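Local coordinates for protein Non-reducing end beta-L-arabinofuranosidase (Bacteroides thetaiotaomicron, PDB 5MQO) that probably hydrolyses glycosidic bonds in complex plant pectin, as a gut-bacterial glycoside hydrolase of family GH127 linked to aceric acidase activity, at residues P432-A437 with E689-M694; L373-A378 with E591-Q596; S610-N615 with G683-G688. All coordinates share one frame; numbering follows the deposited sequence.

Contact 1 of 3, residues P432-A437 with E689-M694; sequences PLRISA and EMTVWM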
# COMPACT_ATOMS: atom_id res chain seq x y z
N PRO A 432 -3.64 12.36 8.00
CA PRO A 432 -4.97 12.92 8.15
C PRO A 432 -5.60 13.32 6.82
O PRO A 432 -4.89 13.51 5.84
CB PRO A 432 -4.72 14.16 9.03
CG PRO A 432 -3.35 14.60 8.69
CD PRO A 432 -2.59 13.36 8.27
N LEU A 433 -6.92 13.47 6.82
CA LEU A 433 -7.64 14.01 5.67
C LEU A 433 -8.09 15.45 5.83
O LEU A 433 -8.89 15.94 5.04
CB LEU A 433 -8.85 13.14 5.38
CG LEU A 433 -8.56 11.88 4.56
CD1 LEU A 433 -7.97 10.75 5.44
CD2 LEU A 433 -9.84 11.46 3.80
N ARG A 434 -7.60 16.12 6.87
CA ARG A 434 -7.90 17.53 7.15
C ARG A 434 -6.92 18.12 8.18
O ARG A 434 -6.64 17.49 9.23
CB ARG A 434 -9.36 17.72 7.68
CG ARG A 434 -9.80 19.17 7.84
CD ARG A 434 -11.31 19.40 7.83
NE ARG A 434 -12.04 18.70 6.75
CZ ARG A 434 -13.31 18.24 6.83
NH1 ARG A 434 -14.08 18.38 7.92
NH2 ARG A 434 -13.83 17.61 5.78
N ILE A 435 -6.40 19.31 7.88
CA ILE A 435 -5.75 20.15 8.88
C ILE A 435 -6.53 21.44 8.95
O ILE A 435 -6.68 22.12 7.95
CB ILE A 435 -4.28 20.49 8.50
CG1 ILE A 435 -3.44 19.23 8.30
CG2 ILE A 435 -3.65 21.41 9.55
CD1 ILE A 435 -3.09 18.48 9.57
N SER A 436 -6.99 21.78 10.14
CA SER A 436 -7.60 23.08 10.39
C SER A 436 -6.79 23.81 11.43
O SER A 436 -6.57 23.29 12.50
CB SER A 436 -9.02 22.87 10.91
OG SER A 436 -9.52 24.04 11.54
N ALA A 437 -6.39 25.04 11.15
CA ALA A 437 -5.69 25.85 12.16
C ALA A 437 -6.56 26.23 13.39
O ALA A 437 -6.03 26.49 14.45
CB ALA A 437 -5.09 27.09 11.53
N GLU A 689 -3.25 24.96 5.72
CA GLU A 689 -4.45 24.18 5.93
C GLU A 689 -4.68 23.21 4.77
O GLU A 689 -4.11 23.37 3.71
CB GLU A 689 -5.63 25.12 6.20
CG GLU A 689 -5.52 25.85 7.54
CD GLU A 689 -6.76 26.67 7.90
OE1 GLU A 689 -6.74 27.88 7.63
OE2 GLU A 689 -7.74 26.12 8.48
N MET A 690 -5.47 22.16 5.00
CA MET A 690 -5.72 21.13 3.97
C MET A 690 -7.03 20.40 4.25
O MET A 690 -7.40 20.23 5.41
CB MET A 690 -4.57 20.11 3.91
CG MET A 690 -4.73 18.99 2.87
SD MET A 690 -5.74 17.57 3.36
CE MET A 690 -4.66 16.62 4.41
N THR A 691 -7.72 19.96 3.20
CA THR A 691 -8.89 19.09 3.37
C THR A 691 -9.06 18.26 2.10
O THR A 691 -8.83 18.80 1.02
CB THR A 691 -10.19 19.88 3.70
OG1 THR A 691 -11.29 18.98 3.90
CG2 THR A 691 -10.57 20.85 2.58
N VAL A 692 -9.44 16.98 2.24
CA VAL A 692 -9.83 16.19 1.08
C VAL A 692 -11.32 16.42 0.81
O VAL A 692 -11.71 16.79 -0.29
CB VAL A 692 -9.52 14.67 1.26
CG1 VAL A 692 -9.99 13.83 0.06
CG2 VAL A 692 -8.03 14.46 1.51
N TRP A 693 -12.16 16.21 1.81
CA TRP A 693 -13.61 16.34 1.60
C TRP A 693 -14.00 17.81 1.76
O TRP A 693 -13.49 18.47 2.66
CB TRP A 693 -14.40 15.44 2.58
CG TRP A 693 -14.27 14.04 2.24
CD1 TRP A 693 -13.25 13.24 2.57
CD2 TRP A 693 -15.16 13.27 1.44
NE1 TRP A 693 -13.45 11.98 2.06
CE2 TRP A 693 -14.62 11.97 1.36
CE3 TRP A 693 -16.39 13.53 0.82
CZ2 TRP A 693 -15.25 10.93 0.66
CZ3 TRP A 693 -17.02 12.51 0.10
CH2 TRP A 693 -16.45 11.23 0.03
N MET A 694 -14.87 18.29 0.85
CA MET A 694 -15.31 19.68 0.82
C MET A 694 -16.84 19.76 0.73
O MET A 694 -17.48 18.85 0.17
CB MET A 694 -14.72 20.44 -0.38
CG MET A 694 -13.22 20.67 -0.31
SD MET A 694 -12.45 21.14 -1.89
CE MET A 694 -12.55 19.60 -2.80
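Arg434 and Thr691 face each other as a non-hydrogen-bonded antiparallel pair, and their side chains run alongside one another on the same face of the sheet. With CG anti to the backbone N (chi1 -173°) and a bend at chi3, the arginine brings NE to Thr691 OG1 at 3.0 Å, the hydroxyl lying somewhat out of the guanidinium plane. That hydroxyl in turn donates a hydrogen bond to Trp693 O, 2.6 Å from OG1, and Arg434 NH2 reaches the same carbonyl through a weak bond. Thr691 OG1 is thus acceptor and donor at once, which fixes its rotation. The next pair, Ile435 and Met690, whose side chains lie on the other face, is hydrogen-bonded in both directions through the backbone: Ile435 N to Met690 O is 2.8 Å, and Met690 N lies in the carbonyl plane of Ile435 O, on a lone pair. Such reciprocal bonds define a short antiparallel beta ladder, here joining a two-residue strand of the GH127 catalytic region to strand 690-697 in the sheet of the C-terminal region. A third backbone bond, Val692 N to Leu433 O, extends the ladder toward its closely packed end. There Leu433 CG meets Val692 CG2 at 4.0 Å, and Leu433 CD2 comes to the edge of the Trp693 indole beside CD1. Met690, bent at chi2 and chi3, curls its CE back to 3.4 Å from Pro432 O, a carbonyl that also accepts a bond from the Tyr679 hydroxyl. The opposite end is looser and more open to solvent. Exposed Ala437 gives its N-H to Glu689 OE2 at 3.2 Å, approaching from above the carboxylate plane, while Ser436 turns away from strand 690-697.

Contact 2 of 3, residues L373-A378 with E591-Q596; sequences LPNSTA and EEIRNQ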
# COMPACT_ATOMS: atom_id res chain seq x y z
N LEU A 373 -15.76 7.77 9.97
CA LEU A 373 -14.61 8.20 9.16
C LEU A 373 -14.22 9.67 9.30
O LEU A 373 -14.14 10.37 8.31
CB LEU A 373 -14.85 7.82 7.70
CG LEU A 373 -15.04 6.30 7.50
CD1 LEU A 373 -15.63 6.00 6.13
CD2 LEU A 373 -13.73 5.55 7.73
N PRO A 374 -13.93 10.12 10.54
CA PRO A 374 -13.53 11.51 10.76
C PRO A 374 -12.26 11.90 10.00
O PRO A 374 -11.49 11.06 9.60
CB PRO A 374 -13.22 11.53 12.26
CG PRO A 374 -12.75 10.14 12.56
CD PRO A 374 -13.73 9.32 11.77
N ASN A 375 -12.05 13.19 9.86
CA ASN A 375 -11.12 13.72 8.91
C ASN A 375 -9.90 14.29 9.62
O ASN A 375 -8.78 13.86 9.34
CB ASN A 375 -11.82 14.79 8.09
CG ASN A 375 -12.81 14.22 7.09
OD1 ASN A 375 -14.03 14.19 7.31
ND2 ASN A 375 -12.28 13.79 5.95
N SER A 376 -10.13 15.29 10.48
CA SER A 376 -9.07 15.91 11.28
C SER A 376 -8.39 14.92 12.19
O SER A 376 -7.18 15.02 12.39
CB SER A 376 -9.59 17.07 12.14
OG SER A 376 -10.25 18.09 11.40
N THR A 377 -9.13 13.96 12.74
CA THR A 377 -8.55 13.01 13.65
C THR A 377 -8.36 11.61 13.06
O THR A 377 -8.14 10.66 13.81
CB THR A 377 -9.36 12.92 14.95
OG1 THR A 377 -10.71 12.56 14.64
CG2 THR A 377 -9.36 14.28 15.68
N ALA A 378 -8.41 11.46 11.74
CA ALA A 378 -8.03 10.18 11.11
C ALA A 378 -6.59 9.88 11.45
O ALA A 378 -5.73 10.74 11.28
CB ALA A 378 -8.19 10.24 9.61
N GLU A 591 -21.26 10.10 8.67
CA GLU A 591 -21.72 11.42 9.09
C GLU A 591 -20.65 12.48 8.93
O GLU A 591 -20.94 13.61 8.57
CB GLU A 591 -22.15 11.38 10.57
CG GLU A 591 -23.17 10.30 10.92
CD GLU A 591 -23.93 10.60 12.20
OE1 GLU A 591 -23.62 11.61 12.88
OE2 GLU A 591 -24.85 9.81 12.52
N GLU A 592 -19.41 12.10 9.19
CA GLU A 592 -18.28 13.04 9.17
C GLU A 592 -18.02 13.62 7.80
O GLU A 592 -17.35 14.64 7.69
CB GLU A 592 -17.01 12.35 9.68
CG GLU A 592 -17.08 11.90 11.16
CD GLU A 592 -17.52 10.47 11.41
OE1 GLU A 592 -18.16 9.85 10.54
OE2 GLU A 592 -17.26 9.97 12.54
N ILE A 593 -18.56 12.97 6.76
CA ILE A 593 -18.45 13.44 5.37
C ILE A 593 -19.80 13.52 4.64
O ILE A 593 -19.86 13.58 3.41
CB ILE A 593 -17.45 12.56 4.60
CG1 ILE A 593 -17.84 11.08 4.64
CG2 ILE A 593 -16.08 12.76 5.21
CD1 ILE A 593 -16.85 10.17 3.92
N ARG A 594 -20.89 13.53 5.40
CA ARG A 594 -22.21 13.66 4.82
C ARG A 594 -22.29 14.98 4.03
O ARG A 594 -21.69 15.98 4.42
CB ARG A 594 -23.29 13.56 5.88
CG ARG A 594 -24.70 13.58 5.32
CD ARG A 594 -25.65 12.74 6.13
NE ARG A 594 -27.03 12.84 5.67
CZ ARG A 594 -27.49 12.34 4.52
NH1 ARG A 594 -26.69 11.69 3.68
NH2 ARG A 594 -28.77 12.51 4.19
N ASN A 595 -22.95 14.93 2.89
CA ASN A 595 -23.12 16.10 2.02
C ASN A 595 -21.83 16.87 1.61
O ASN A 595 -21.80 18.11 1.49
CB ASN A 595 -24.14 17.06 2.66
CG ASN A 595 -24.87 17.88 1.63
OD1 ASN A 595 -25.21 17.38 0.56
ND2 ASN A 595 -25.08 19.14 1.94
N GLN A 596 -20.79 16.11 1.36
CA GLN A 596 -19.50 16.66 0.99
C GLN A 596 -19.00 15.83 -0.17
O GLN A 596 -19.50 14.73 -0.46
CB GLN A 596 -18.53 16.64 2.20
CG GLN A 596 -18.92 17.62 3.32
CD GLN A 596 -18.31 17.32 4.69
OE1 GLN A 596 -17.13 17.65 4.94
NE2 GLN A 596 -19.11 16.73 5.60
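Glu592 reaches across to the Leu373-Pro374 junction, and its side chain lies along that junction from CB to the carboxylate. Glu592 CB lies 3.7 Å from both Leu373 O and Pro374 CA, and its CG presses against the same Pro374 CA at 3.6 Å. A bend at chi2 (94°) then turns the chain, carrying CD over Leu373 N and Pro374 N. At the tip the two oxygens divide their roles. Glu592 OE1 accepts a weak hydrogen bond from Leu373 N at 3.2 Å. Glu592 OE2 rests 3.7 Å from Pro374 CD, alongside the proline ring. Replacing this glutamate by an alanine would probably leave Leu373 N without its carboxylate acceptor and open a gap beside Pro374. Next along the chain, Ile593 sends CG2 to the side-chain amide of Asn375, the two side chains crossing at about a right angle. Ile593 also opens a type II turn that leads to Gln596. The contact joins two loops, one leading into helix 382-399 of the catalytic region and the other into strand 596-601 of the C-terminal sheet, with Trp693 of strand 690-697 touching both Asn375 and Ile593.

Contact 3 of 3, residues S610-N615 with G683-G688; sequences SMDIAN and GNRGKG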
# COMPACT_ATOMS: atom_id res chain seq x y z
N SER A 610 -4.43 25.52 1.60
CA SER A 610 -4.81 26.93 1.78
C SER A 610 -4.06 27.86 0.87
O SER A 610 -4.62 28.83 0.42
CB SER A 610 -4.65 27.40 3.23
OG SER A 610 -3.46 26.88 3.83
N MET A 611 -2.80 27.53 0.56
CA MET A 611 -2.01 28.32 -0.40
C MET A 611 -2.46 28.26 -1.88
O MET A 611 -1.93 29.02 -2.67
CB MET A 611 -0.49 28.01 -0.26
CG MET A 611 0.01 26.63 -0.68
SD MET A 611 -0.20 25.31 0.56
CE MET A 611 0.88 25.79 1.92
N ASP A 612 -3.39 27.37 -2.26
CA ASP A 612 -3.96 27.32 -3.63
C ASP A 612 -5.34 27.98 -3.70
O ASP A 612 -6.09 27.71 -4.63
CB ASP A 612 -4.15 25.87 -4.13
CG ASP A 612 -2.85 25.10 -4.31
OD1 ASP A 612 -1.87 25.67 -4.84
OD2 ASP A 612 -2.85 23.87 -3.96
N ILE A 613 -5.71 28.80 -2.73
CA ILE A 613 -6.99 29.53 -2.78
C ILE A 613 -6.63 30.96 -3.11
O ILE A 613 -5.85 31.58 -2.39
CB ILE A 613 -7.72 29.51 -1.40
CG1 ILE A 613 -7.93 28.05 -0.94
CG2 ILE A 613 -9.04 30.31 -1.46
CD1 ILE A 613 -8.39 27.90 0.49
N ALA A 614 -7.19 31.51 -4.19
CA ALA A 614 -6.90 32.90 -4.53
C ALA A 614 -7.36 33.84 -3.40
O ALA A 614 -8.38 33.59 -2.76
CB ALA A 614 -7.55 33.29 -5.86
N ASN A 615 -6.58 34.90 -3.15
CA ASN A 615 -6.91 36.00 -2.20
C ASN A 615 -6.92 35.57 -0.73
O ASN A 615 -7.65 36.15 0.07
CB ASN A 615 -8.26 36.71 -2.51
CG ASN A 615 -8.43 37.05 -3.98
OD1 ASN A 615 -7.45 37.32 -4.71
ND2 ASN A 615 -9.68 37.05 -4.44
N GLY A 683 1.33 19.05 1.71
CA GLY A 683 2.31 19.40 2.72
C GLY A 683 3.75 19.43 2.24
O GLY A 683 4.63 19.11 3.00
N ASN A 684 4.00 19.80 0.98
CA ASN A 684 5.37 20.02 0.49
C ASN A 684 5.67 21.52 0.28
O ASN A 684 6.71 21.86 -0.28
CB ASN A 684 5.60 19.25 -0.84
CG ASN A 684 5.71 17.75 -0.64
OD1 ASN A 684 6.79 17.22 -0.38
ND2 ASN A 684 4.60 17.05 -0.75
N ARG A 685 4.76 22.41 0.69
CA ARG A 685 4.89 23.85 0.44
C ARG A 685 4.63 24.63 1.73
O ARG A 685 3.98 25.67 1.75
CB ARG A 685 3.93 24.25 -0.67
CG ARG A 685 4.20 23.56 -2.00
CD ARG A 685 3.12 23.87 -3.04
NE ARG A 685 1.82 23.34 -2.63
CZ ARG A 685 0.65 23.58 -3.22
NH1 ARG A 685 -0.44 23.03 -2.72
NH2 ARG A 685 0.56 24.36 -4.29
N GLY A 686 5.15 24.11 2.82
CA GLY A 686 5.08 24.80 4.10
C GLY A 686 3.87 24.40 4.90
O GLY A 686 3.07 23.60 4.45
N LYS A 687 3.79 24.95 6.10
CA LYS A 687 2.63 24.84 6.99
C LYS A 687 1.44 25.55 6.40
O LYS A 687 1.58 26.63 5.86
CB LYS A 687 2.95 25.49 8.34
CG LYS A 687 1.84 25.38 9.39
CD LYS A 687 2.39 25.14 10.81
CE LYS A 687 1.37 25.45 11.91
NZ LYS A 687 1.32 26.92 12.20
N GLY A 688 0.26 24.97 6.53
CA GLY A 688 -0.95 25.63 6.07
C GLY A 688 -2.15 24.80 6.46
O GLY A 688 -2.09 24.04 7.41
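Asp612 and Arg685 form an end-on, two-nitrogen salt bridge, with NH2 to OD1 and NH1 to OD2 each at 2.8 Å. The NH1 bond is the straighter, at 168°, and keeps OD2 in the guanidinium plane, although NH1 stands well above the plane of the carboxylate; NH2 meets OD1 on its syn side. The two flat groups are turned 44° apart. Both partners have further charge nearby: NH1 is also paired with Glu609, and OD1 has a long, weak ion pair with Arg675, so the network would probably stabilise the ionised forms. Met611 lies over one face of the guanidinium, its CG 4.0 Å above the centre. With bends at chi2 and chi3 it then hooks its methyl group toward Arg685 O. Farther along, Ser610 OG lies 3.6 Å from Gly688 CA and accepts its main hydrogen bond from Glu689 N. This surface contact joins the loop that follows strand 604-609 to the loop between strands 670-678 and 690-697, while Ile677 of strand 670-678 touches both Asp612 and Arg685 and Ile637 of strand 631-637 touches the arginine.

Overall arrangement
All three contacts lie on one side of the chain's centre, around the sheet of the C-terminal region. Contact 1 is central: its centre is about 10 Å from that of contact 2 and 11 Å from that of contact 3, whereas the centres of contacts 2 and 3 are about 21 Å apart and the two do not touch. Strand 690-697 is the common element, since residues 683-688 lead into it and Trp693 reaches the loops of contact 2. Along the chain, contacts 1 and 2 interleave, contact 3 is nested within the span closed by contact 1, and contact 2 closes before contact 3 opens. Contacts 1 and 2 thus join the catalytic and C-terminal regions at neighbouring places, while contact 3 ties two loops within the latter.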